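Local coordinates for protein phosphoribosylaminoimidazole-succinocarboxamide synthase (Ehrlichia chaffeensis str. Arkansas, PDB 3KRE) that catalyses the ATP-dependent joining of L-aspartate to carboxyaminoimidazole ribonucleotide, giving SAICAR in de novo purine biosynthesis, at residues 119-122 / 123-126; 178-181 / 182-186; 236-240 / 241-245. One frame throughout, in Å; residues are numbered along the deposited sequence.

All three contacts are local ones, each within a single continuous piece of chain, and they follow one another in series. Contact 1 is the short helix 120-126, between strands 110-115 and 133-143 of the large antiparallel sheet. Contact 2 is a part of the long helix 166-189, just ahead of strand 192-204. Contact 3 ends the short helix 237-240 and leads to helix 246-257. Strand 192-204 touches both contact 1 and contact 2. Contacts 1 and 3 have centres about 17 Å apart and nearest atoms about 5 Å apart. Contact 2 is more remote, with centres about 23 and 25 Å away. Contacts 1 and 2 thus border one strand; contact 3 precedes the last helix.

Contact 1: 119-122 / 123-126; sequences AGNF and SKRF
Phe122 and Phe126 lie one turn apart on the short helix 120-126, an i to i+4 aromatic pair. The helix joins strands 110-115 and 133-143, which pair antiparallel in the main sheet. The Phe122 side chain can be followed outward. CB lies next to Ser123 N, as bonding between neighbours requires. CG is anti to the backbone N (chi1 -177°), which sets one face of the ring against CD2 and CE2 of Phe126. CD2 is still near Ser123 N, while CD1 and CE1 reach Phe126 CE2. The closest carbons of the two rings are Phe122 CE1 and Phe126 CE2, 3.5 Å apart. CZ, at the far end, meets Phe126 CD2, which sits over the centre of the Phe122 ring. The planes are inclined at 49°, so the pair is oblique. Phe134 meets the Phe122 ring edge-to-face, and Ile138 and Glu140 of strand 133-143 also touch it.

Arg125 lies beside the pair. Phe126 CE2 is 3.3 Å above the plane of the Arg125 guanidinium, over its centre, and Arg125 NH2 forms a salt bridge with Glu140. Ser123 OG hydrogen-bonds to Asp130 OD1, in the loop after the helix.

The backbone follows the alpha-helical pattern, with Arg125 N to Asn121 O at 2.9 Å and Phe126 N to Phe122 O at 3.1 Å. On the exposed side Lys124 bends at chi3 and chi4 and turns its amine back over the first turn. There Lys124 NZ donates to Asn121 OD1 at 2.8 Å, tilted 32° from the amide carbonyl plane.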
ATOM      1  N   ALA A 119     -13.995   4.399  -6.479  1.00  8.90           N
ATOM      2  CA  ALA A 119     -13.234   5.642  -6.397  1.00  9.45           C
ATOM      3  C   ALA A 119     -12.239   5.698  -7.540  1.00  9.70           C
ATOM      4  O   ALA A 119     -12.089   4.734  -8.302  1.00  8.59           O
ATOM      5  CB  ALA A 119     -12.544   5.765  -5.027  1.00  8.33           C
ATOM      6  N   GLY A 120     -11.574   6.842  -7.689  1.00  9.10           N
ATOM      7  CA  GLY A 120     -10.462   6.957  -8.624  1.00  9.91           C
ATOM      8  C   GLY A 120     -10.826   6.637 -10.066  1.00 10.00           C
ATOM      9  O   GLY A 120     -11.868   7.047 -10.561  1.00 10.18           O
ATOM     10  N   ASN A 121      -9.956   5.880 -10.722  1.00 10.28           N
ATOM     11  CA  ASN A 121     -10.115   5.540 -12.128  1.00 10.81           C
ATOM     12  C   ASN A 121     -11.215   4.487 -12.343  1.00 10.24           C
ATOM     13  O   ASN A 121     -11.755   4.374 -13.439  1.00 10.44           O
ATOM     14  CB  ASN A 121      -8.787   5.023 -12.668  1.00 12.28           C
ATOM     15  CG  ASN A 121      -7.753   6.154 -12.884  1.00 15.74           C
ATOM     16  OD1 ASN A 121      -8.108   7.314 -13.001  1.00 20.71           O
ATOM     17  ND2 ASN A 121      -6.482   5.789 -12.940  1.00 20.49           N
ATOM     18  N   PHE A 122     -11.541   3.726 -11.298  1.00  8.93           N
ATOM     19  CA  PHE A 122     -12.656   2.785 -11.357  1.00  9.29           C
ATOM     20  C   PHE A 122     -13.937   3.572 -11.598  1.00  9.62           C
ATOM     21  O   PHE A 122     -14.689   3.285 -12.527  1.00  8.64           O
ATOM     22  CB  PHE A 122     -12.759   1.949 -10.064  1.00  9.49           C
ATOM     23  CG  PHE A 122     -13.840   0.921 -10.102  1.00  9.72           C
ATOM     24  CD1 PHE A 122     -13.553  -0.416 -10.398  1.00 10.98           C
ATOM     25  CD2 PHE A 122     -15.156   1.277  -9.875  1.00 11.20           C
ATOM     26  CE1 PHE A 122     -14.558  -1.354 -10.459  1.00  9.47           C
ATOM     27  CE2 PHE A 122     -16.167   0.355  -9.964  1.00  9.29           C
ATOM     28  CZ  PHE A 122     -15.860  -0.980 -10.237  1.00  8.47           C
ATOM     29  N   SER A 123     -14.189   4.566 -10.746  1.00 10.58           N
ATOM     30  CA  SER A 123     -15.377   5.419 -10.905  1.00 11.30           C
ATOM     31  C   SER A 123     -15.433   6.015 -12.272  1.00 11.76           C
ATOM     32  O   SER A 123     -16.503   6.032 -12.886  1.00 11.72           O
ATOM     33  CB  SER A 123     -15.344   6.579  -9.936  1.00 11.61           C
ATOM     34  OG  SER A 123     -15.376   6.098  -8.640  1.00 11.34           O
ATOM     35  N   LYS A 124     -14.283   6.506 -12.742  1.00 12.24           N
ATOM     36  CA  LYS A 124     -14.246   7.217 -14.019  1.00 13.48           C
ATOM     37  C   LYS A 124     -14.563   6.264 -15.174  1.00 12.31           C
ATOM     38  O   LYS A 124     -15.387   6.582 -16.014  1.00 12.30           O
ATOM     39  CB  LYS A 124     -12.906   7.918 -14.275  1.00 13.74           C
ATOM     40  CG  LYS A 124     -12.591   9.127 -13.353  1.00 18.82           C
ATOM     41  CD  LYS A 124     -11.148   9.663 -13.628  1.00 23.30           C
ATOM     42  CE  LYS A 124     -10.450  10.271 -12.391  1.00 26.35           C
ATOM     43  NZ  LYS A 124      -9.448   9.359 -11.664  1.00 28.54           N
ATOM     44  N   ARG A 125     -13.925   5.098 -15.210  1.00 11.27           N
ATOM     45  CA  ARG A 125     -14.075   4.218 -16.387  1.00  9.60           C
ATOM     46  C   ARG A 125     -15.396   3.443 -16.470  1.00  9.94           C
ATOM     47  O   ARG A 125     -15.797   3.032 -17.580  1.00  9.57           O
ATOM     48  CB  ARG A 125     -12.840   3.310 -16.552  1.00  9.56           C
ATOM     49  CG  ARG A 125     -12.731   2.160 -15.602  1.00  6.87           C
ATOM     50  CD  ARG A 125     -11.317   1.638 -15.546  1.00  7.32           C
ATOM     51  NE  ARG A 125     -11.230   0.338 -14.874  1.00  6.35           N
ATOM     52  CZ  ARG A 125     -11.455  -0.839 -15.454  1.00  8.94           C
ATOM     53  NH1 ARG A 125     -11.817  -0.905 -16.742  1.00  8.53           N
ATOM     54  NH2 ARG A 125     -11.361  -1.953 -14.730  1.00  7.86           N
ATOM     55  N   PHE A 126     -16.086   3.269 -15.337  1.00  8.88           N
ATOM     56  CA  PHE A 126     -17.402   2.644 -15.309  1.00  9.88           C
ATOM     57  C   PHE A 126     -18.525   3.669 -15.128  1.00 10.06           C
ATOM     58  O   PHE A 126     -19.697   3.295 -15.106  1.00  9.83           O
ATOM     59  CB  PHE A 126     -17.470   1.559 -14.215  1.00  9.28           C
ATOM     60  CG  PHE A 126     -16.539   0.412 -14.470  1.00  9.07           C
ATOM     61  CD1 PHE A 126     -16.752  -0.434 -15.525  1.00  9.26           C
ATOM     62  CD2 PHE A 126     -15.395   0.227 -13.691  1.00  8.08           C
ATOM     63  CE1 PHE A 126     -15.878  -1.491 -15.794  1.00  6.96           C
ATOM     64  CE2 PHE A 126     -14.505  -0.805 -13.958  1.00  5.41           C
ATOM     65  CZ  PHE A 126     -14.756  -1.679 -15.012  1.00  7.28           C
TER

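Contact 2: 178-181 / 182-186; sequences KINN and ILSEL
The long helix 166-189 carries this contact, in which Ser184 turns back on Asn180 one turn earlier. Asn180 O accepts two bonds. Ser184 N and Ser184 OG each donate to it at 2.8 Å, from opposite faces of its carbonyl plane. The hydroxyl reaches it because OG is anti to the carbonyl carbon of Ser184 (chi1 -72°), which folds it back along the helix. This bond to the carbonyl four residues back commonly satisfies a serine hydroxyl within a helix. Ser184 OG is also 3.1 Å from Asn180 OD1, which accepts from Asn116 ND2.

The helix packs on strand 192-204 along this face, where Leu194 touches Asn180, Leu183 and Ser184. A second face meets helix 67-84 through Leu82, which touches Ile179 and Ile182. Ile179 and Leu183 lie side by side and point the same way, with Ile179 CG2 at 3.6 Å from Leu183 CD1. The Ile182 side chain crosses that of Lys178 at a slant, with Ile182 CD1 3.9 Å from Lys178 CG. Beyond CG the lysine runs extended, and its NZ bonds to Lys85 O. Ile182 N donates to Lys178 O at 2.9 Å, nearly straight at 171°.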
ATOM      1  N   LYS A 178      -8.378 -11.143   3.269  1.00  6.79           N
ATOM      2  CA  LYS A 178      -8.178 -11.225   4.719  1.00  7.29           C
ATOM      3  C   LYS A 178      -7.594  -9.887   5.220  1.00  5.99           C
ATOM      4  O   LYS A 178      -8.057  -9.335   6.229  1.00  6.70           O
ATOM      5  CB  LYS A 178      -7.260 -12.401   5.088  1.00  7.66           C
ATOM      6  CG  LYS A 178      -6.937 -12.557   6.595  1.00 12.66           C
ATOM      7  CD  LYS A 178      -6.201 -13.918   6.921  1.00 17.81           C
ATOM      8  CE  LYS A 178      -5.571 -13.891   8.363  1.00 18.37           C
ATOM      9  NZ  LYS A 178      -4.803 -15.125   8.715  1.00 21.27           N
ATOM     10  N   ILE A 179      -6.621  -9.379   4.490  1.00  6.47           N
ATOM     11  CA  ILE A 179      -6.009  -8.078   4.805  1.00  5.46           C
ATOM     12  C   ILE A 179      -7.079  -6.994   4.758  1.00  6.26           C
ATOM     13  O   ILE A 179      -7.133  -6.119   5.637  1.00  3.51           O
ATOM     14  CB  ILE A 179      -4.794  -7.779   3.864  1.00  5.53           C
ATOM     15  CG1 ILE A 179      -3.635  -8.709   4.198  1.00  6.57           C
ATOM     16  CG2 ILE A 179      -4.345  -6.282   3.989  1.00  4.38           C
ATOM     17  CD1 ILE A 179      -2.562  -8.859   3.111  1.00  6.72           C
ATOM     18  N   ASN A 180      -7.935  -7.029   3.729  1.00  5.90           N
ATOM     19  CA  ASN A 180      -9.031  -6.080   3.636  1.00  6.47           C
ATOM     20  C   ASN A 180      -9.911  -6.154   4.891  1.00  6.57           C
ATOM     21  O   ASN A 180     -10.255  -5.136   5.475  1.00  6.67           O
ATOM     22  CB  ASN A 180      -9.856  -6.340   2.377  1.00  6.60           C
ATOM     23  CG  ASN A 180     -10.978  -5.301   2.164  1.00  7.11           C
ATOM     24  OD1 ASN A 180     -10.817  -4.112   2.455  1.00  7.34           O
ATOM     25  ND2 ASN A 180     -12.128  -5.767   1.650  1.00  4.63           N
ATOM     26  N   ASN A 181     -10.281  -7.359   5.312  1.00  6.53           N
ATOM     27  CA  ASN A 181     -11.120  -7.486   6.505  1.00  7.74           C
ATOM     28  C   ASN A 181     -10.451  -6.914   7.748  1.00  5.74           C
ATOM     29  O   ASN A 181     -11.077  -6.174   8.490  1.00  5.49           O
ATOM     30  CB  ASN A 181     -11.470  -8.933   6.784  1.00  9.01           C
ATOM     31  CG  ASN A 181     -12.413  -9.505   5.751  1.00 14.06           C
ATOM     32  OD1 ASN A 181     -13.127  -8.767   5.075  1.00 17.17           O
ATOM     33  ND2 ASN A 181     -12.446 -10.841   5.648  1.00 16.20           N
ATOM     34  N   ILE A 182      -9.199  -7.281   7.967  1.00  5.84           N
ATOM     35  CA  ILE A 182      -8.441  -6.789   9.135  1.00  5.67           C
ATOM     36  C   ILE A 182      -8.297  -5.269   9.150  1.00  5.80           C
ATOM     37  O   ILE A 182      -8.638  -4.578  10.148  1.00  7.00           O
ATOM     38  CB  ILE A 182      -7.041  -7.419   9.215  1.00  5.74           C
ATOM     39  CG1 ILE A 182      -7.143  -8.957   9.352  1.00  5.87           C
ATOM     40  CG2 ILE A 182      -6.267  -6.784  10.378  1.00  4.71           C
ATOM     41  CD1 ILE A 182      -5.832  -9.676   8.939  1.00  6.60           C
ATOM     42  N   LEU A 183      -7.818  -4.724   8.034  1.00  5.61           N
ATOM     43  CA  LEU A 183      -7.657  -3.263   7.925  1.00  6.10           C
ATOM     44  C   LEU A 183      -8.991  -2.524   7.986  1.00  6.76           C
ATOM     45  O   LEU A 183      -9.083  -1.463   8.611  1.00  6.80           O
ATOM     46  CB  LEU A 183      -6.918  -2.885   6.636  1.00  5.35           C
ATOM     47  CG  LEU A 183      -5.487  -3.370   6.455  1.00  4.91           C
ATOM     48  CD1 LEU A 183      -4.868  -2.879   5.138  1.00  4.64           C
ATOM     49  CD2 LEU A 183      -4.628  -2.884   7.645  1.00  4.96           C
ATOM     50  N   SER A 184     -10.016  -3.052   7.312  1.00  7.34           N
ATOM     51  CA  SER A 184     -11.326  -2.399   7.324  1.00  7.26           C
ATOM     52  C   SER A 184     -11.852  -2.280   8.742  1.00  6.88           C
ATOM     53  O   SER A 184     -12.374  -1.254   9.131  1.00  6.34           O
ATOM     54  CB  SER A 184     -12.361  -3.144   6.453  1.00  7.59           C
ATOM     55  OG  SER A 184     -12.060  -2.970   5.107  1.00  9.06           O
ATOM     56  N   GLU A 185     -11.669  -3.320   9.526  1.00  6.87           N
ATOM     57  CA  GLU A 185     -12.177  -3.338  10.887  1.00  9.45           C
ATOM     58  C   GLU A 185     -11.392  -2.365  11.772  1.00  8.21           C
ATOM     59  O   GLU A 185     -11.958  -1.576  12.542  1.00  7.60           O
ATOM     60  CB  GLU A 185     -12.136  -4.761  11.455  1.00 10.69           C
ATOM     61  CG  GLU A 185     -12.550  -4.823  12.919  1.00 16.33           C
ATOM     62  CD  GLU A 185     -12.838  -6.231  13.428  1.00 25.61           C
ATOM     63  OE1 GLU A 185     -13.491  -7.030  12.710  1.00 31.81           O
ATOM     64  OE2 GLU A 185     -12.444  -6.515  14.581  1.00 29.64           O
ATOM     65  N   LEU A 186     -10.090  -2.370  11.620  1.00  8.16           N
ATOM     66  CA  LEU A 186      -9.301  -1.542  12.516  1.00  9.48           C
ATOM     67  C   LEU A 186      -9.521  -0.056  12.193  1.00  8.43           C
ATOM     68  O   LEU A 186      -9.652   0.751  13.115  1.00  7.86           O
ATOM     69  CB  LEU A 186      -7.851  -2.007  12.534  1.00 11.14           C
ATOM     70  CG  LEU A 186      -6.867  -1.640  11.508  1.00 14.79           C
ATOM     71  CD1 LEU A 186      -6.394  -0.228  11.835  1.00 17.47           C
ATOM     72  CD2 LEU A 186      -5.716  -2.711  11.543  1.00 15.87           C
TER

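Contact 3: 236-240 / 241-245; sequences KDRYR and LNLGN. With EDO (1,2-ethanediol), chain D; EDO (1,2-ethanediol), chain J; EDO (1,2-ethanediol), chain H.
Gly244 O is gripped by two nitrogens of Arg238. Arg238 NE donates to it at 2.8 Å and Arg238 NH2 at 3.1 Å, so the guanidinium meets one oxygen side-on. The chain between Arg238 and Gly244 forms a Schellman motif that ends helix 237-240. Asn242, with positive phi, is its C' residue. Leu243 N donates to Arg238 O at 2.8 Å, and Asn242 N to Tyr239 O at 3.1 Å. The chain then continues to helix 246-257.

The Arg238 chain bends at chi3 (69°), which brings its head round to the loop carbonyl. Gly244 O lies close to the guanidinium plane, and Arg238 NE meets it almost head-on, with a C=O...N angle of 162°. Leu243 CB packs over one face of the group, 3.5 Å above the plane. An ethanediol molecule, probably from the crystallisation liquor, covers part of the opposite face. Arg238 NH1 bonds to Arg233 O, so the head is held from both the loop and a preceding segment.

Elsewhere on this helix, Arg240 and Asp237 form a salt bridge. Asp237 OD2 also pairs with Arg224 and Arg233. Lys236 CG lies over the centre of the Arg240 guanidinium. A second ethanediol lies at the edge of this group, with Arg240 NH2 donating to its O1 at 2.9 Å. Arg240 NH1 meets Asp237 OD1 at 2.8 Å, from above the carboxylate plane.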
ATOM      1  N   LYS A 236      -3.826  10.366   0.044  1.00  5.04           N
ATOM      2  CA  LYS A 236      -3.156  10.992  -1.105  1.00  4.57           C
ATOM      3  C   LYS A 236      -4.111  11.714  -2.080  1.00  4.29           C
ATOM      4  O   LYS A 236      -3.689  12.627  -2.774  1.00  4.86           O
ATOM      5  CB  LYS A 236      -2.369   9.912  -1.848  1.00  4.75           C
ATOM      6  CG  LYS A 236      -1.663  10.347  -3.087  1.00  7.32           C
ATOM      7  CD  LYS A 236      -0.664   9.268  -3.498  1.00  8.26           C
ATOM      8  CE  LYS A 236      -0.054   9.608  -4.813  1.00 10.31           C
ATOM      9  NZ  LYS A 236       1.020   8.664  -5.217  1.00 10.95           N
ATOM     10  N   ASP A 237      -5.388  11.330  -2.104  1.00  3.26           N
ATOM     11  CA  ASP A 237      -6.393  12.085  -2.896  1.00  4.36           C
ATOM     12  C   ASP A 237      -6.438  13.553  -2.522  1.00  3.68           C
ATOM     13  O   ASP A 237      -6.804  14.378  -3.358  1.00  4.80           O
ATOM     14  CB  ASP A 237      -7.819  11.510  -2.833  1.00  3.88           C
ATOM     15  CG  ASP A 237      -8.048  10.398  -3.840  1.00  6.52           C
ATOM     16  OD1 ASP A 237      -7.239  10.253  -4.784  1.00  9.12           O
ATOM     17  OD2 ASP A 237      -9.043   9.652  -3.664  1.00  7.80           O
ATOM     18  N   ARG A 238      -6.045  13.898  -1.297  1.00  4.46           N
ATOM     19  CA  ARG A 238      -5.982  15.333  -0.937  1.00  5.43           C
ATOM     20  C   ARG A 238      -4.978  16.071  -1.826  1.00  5.77           C
ATOM     21  O   ARG A 238      -5.201  17.212  -2.219  1.00  5.82           O
ATOM     22  CB  ARG A 238      -5.654  15.543   0.547  1.00  5.17           C
ATOM     23  CG  ARG A 238      -6.692  14.974   1.507  1.00  5.39           C
ATOM     24  CD  ARG A 238      -6.673  15.647   2.877  1.00  4.93           C
ATOM     25  NE  ARG A 238      -7.142  17.008   2.752  1.00  4.64           N
ATOM     26  CZ  ARG A 238      -8.435  17.373   2.690  1.00  5.63           C
ATOM     27  NH1 ARG A 238      -9.410  16.485   2.829  1.00  4.86           N
ATOM     28  NH2 ARG A 238      -8.742  18.638   2.484  1.00  2.59           N
ATOM     29  N   TYR A 239      -3.877  15.394  -2.137  1.00  5.52           N
ATOM     30  CA  TYR A 239      -2.917  15.928  -3.090  1.00  5.73           C
ATOM     31  C   TYR A 239      -3.426  15.817  -4.526  1.00  5.68           C
ATOM     32  O   TYR A 239      -3.411  16.811  -5.273  1.00  6.58           O
ATOM     33  CB  TYR A 239      -1.579  15.232  -2.920  1.00  5.48           C
ATOM     34  CG  TYR A 239      -0.580  15.656  -3.956  1.00  4.95           C
ATOM     35  CD1 TYR A 239      -0.058  16.940  -3.952  1.00  6.07           C
ATOM     36  CD2 TYR A 239      -0.185  14.787  -4.963  1.00  6.54           C
ATOM     37  CE1 TYR A 239       0.836  17.351  -4.944  1.00  7.51           C
ATOM     38  CE2 TYR A 239       0.699  15.188  -5.939  1.00  6.46           C
ATOM     39  CZ  TYR A 239       1.208  16.473  -5.920  1.00  6.61           C
ATOM     40  OH  TYR A 239       2.111  16.911  -6.882  1.00 12.86           O
ATOM     41  N   ARG A 240      -3.903  14.640  -4.930  1.00  6.04           N
ATOM     42  CA  ARG A 240      -4.365  14.463  -6.315  1.00  6.46           C
ATOM     43  C   ARG A 240      -5.431  15.482  -6.737  1.00  6.34           C
ATOM     44  O   ARG A 240      -5.381  16.022  -7.848  1.00  8.16           O
ATOM     45  CB  ARG A 240      -4.927  13.070  -6.530  1.00  6.43           C
ATOM     46  CG  ARG A 240      -3.923  11.949  -6.509  1.00  7.02           C
ATOM     47  CD  ARG A 240      -4.600  10.705  -7.082  1.00 10.37           C
ATOM     48  NE  ARG A 240      -3.777   9.530  -6.856  1.00 11.13           N
ATOM     49  CZ  ARG A 240      -3.932   8.654  -5.869  1.00  9.87           C
ATOM     50  NH1 ARG A 240      -4.878   8.798  -4.937  1.00  9.96           N
ATOM     51  NH2 ARG A 240      -3.082   7.642  -5.797  1.00 12.54           N
ATOM     52  N   LEU A 241      -6.361  15.755  -5.827  1.00  6.42           N
ATOM     53  CA  LEU A 241      -7.516  16.611  -6.098  1.00  7.32           C
ATOM     54  C   LEU A 241      -7.322  18.049  -5.589  1.00  7.47           C
ATOM     55  O   LEU A 241      -8.263  18.844  -5.600  1.00  7.92           O
ATOM     56  CB  LEU A 241      -8.762  16.000  -5.478  1.00  7.02           C
ATOM     57  CG  LEU A 241      -9.046  14.556  -5.831  1.00  8.93           C
ATOM     58  CD1 LEU A 241     -10.316  14.119  -5.086  1.00  9.62           C
ATOM     59  CD2 LEU A 241      -9.120  14.431  -7.358  1.00 11.35           C
ATOM     60  N   ASN A 242      -6.076  18.375  -5.223  1.00  7.28           N
ATOM     61  CA  ASN A 242      -5.675  19.679  -4.700  1.00  7.47           C
ATOM     62  C   ASN A 242      -6.656  20.228  -3.665  1.00  7.09           C
ATOM     63  O   ASN A 242      -7.118  21.374  -3.761  1.00  6.58           O
ATOM     64  CB  ASN A 242      -5.415  20.676  -5.846  1.00  9.12           C
ATOM     65  CG  ASN A 242      -4.641  21.940  -5.391  1.00 12.26           C
ATOM     66  OD1 ASN A 242      -4.827  23.019  -5.971  1.00 20.47           O
ATOM     67  ND2 ASN A 242      -3.788  21.814  -4.363  1.00 10.92           N
ATOM     68  N   LEU A 243      -6.935  19.410  -2.660  1.00  5.81           N
ATOM     69  CA  LEU A 243      -7.843  19.758  -1.574  1.00  5.93           C
ATOM     70  C   LEU A 243      -7.185  20.498  -0.409  1.00  6.09           C
ATOM     71  O   LEU A 243      -7.894  21.001   0.481  1.00  5.32           O
ATOM     72  CB  LEU A 243      -8.514  18.510  -1.016  1.00  6.28           C
ATOM     73  CG  LEU A 243      -9.205  17.599  -2.028  1.00  7.95           C
ATOM     74  CD1 LEU A 243      -9.846  16.369  -1.340  1.00  7.67           C
ATOM     75  CD2 LEU A 243     -10.206  18.414  -2.838  1.00  6.55           C
ATOM     76  N   GLY A 244      -5.858  20.579  -0.420  1.00  5.35           N
ATOM     77  CA  GLY A 244      -5.124  21.217   0.657  1.00  6.51           C
ATOM     78  C   GLY A 244      -5.174  20.361   1.902  1.00  6.08           C
ATOM     79  O   GLY A 244      -5.823  19.323   1.905  1.00  5.94           O
ATOM     80  N   ASN A 245      -4.454  20.775   2.954  1.00  5.55           N
ATOM     81  CA  ASN A 245      -4.413  20.046   4.215  1.00  5.41           C
ATOM     82  C   ASN A 245      -4.002  18.594   4.015  1.00  5.28           C
ATOM     83  O   ASN A 245      -4.550  17.668   4.607  1.00  4.71           O
ATOM     84  CB  ASN A 245      -5.765  20.140   4.981  1.00  5.61           C
ATOM     85  CG  ASN A 245      -5.834  21.328   5.923  1.00  6.60           C
ATOM     86  OD1 ASN A 245      -5.179  22.358   5.727  1.00  5.52           O
ATOM     87  ND2 ASN A 245      -6.701  21.214   6.930  1.00 10.25           N
TER
HETATM   88  C1  EDO D 300      -3.774   5.736  -2.833  1.00 13.97           C
HETATM   89  O1  EDO D 300      -4.360   5.652  -4.111  1.00 13.73           O
HETATM   90  C2  EDO D 300      -4.693   6.472  -1.867  1.00 11.66           C
HETATM   91  O2  EDO D 300      -5.022   7.747  -2.370  1.00 11.68           O
HETATM   92  C1  EDO J 306      -1.314  22.674   5.058  1.00 15.16           C
HETATM   93  O1  EDO J 306      -1.012  21.311   4.826  1.00 14.53           O
HETATM   94  C2  EDO J 306      -1.957  23.396   3.873  1.00 14.15           C
HETATM   95  O2  EDO J 306      -2.315  22.603   2.765  1.00 11.01           O
HETATM   96  C1  EDO H 304      -8.183  15.908   7.277  1.00 21.52           C
HETATM   97  O1  EDO H 304      -9.370  16.277   7.998  1.00 21.25           O
HETATM   98  C2  EDO H 304      -7.530  17.063   6.520  1.00 20.25           C
HETATM   99  O2  EDO H 304      -7.493  18.230   7.362  1.00 20.41           O
HETATM  100  O   HOH W   1      -2.346  19.354  -4.852  1.00 16.34           O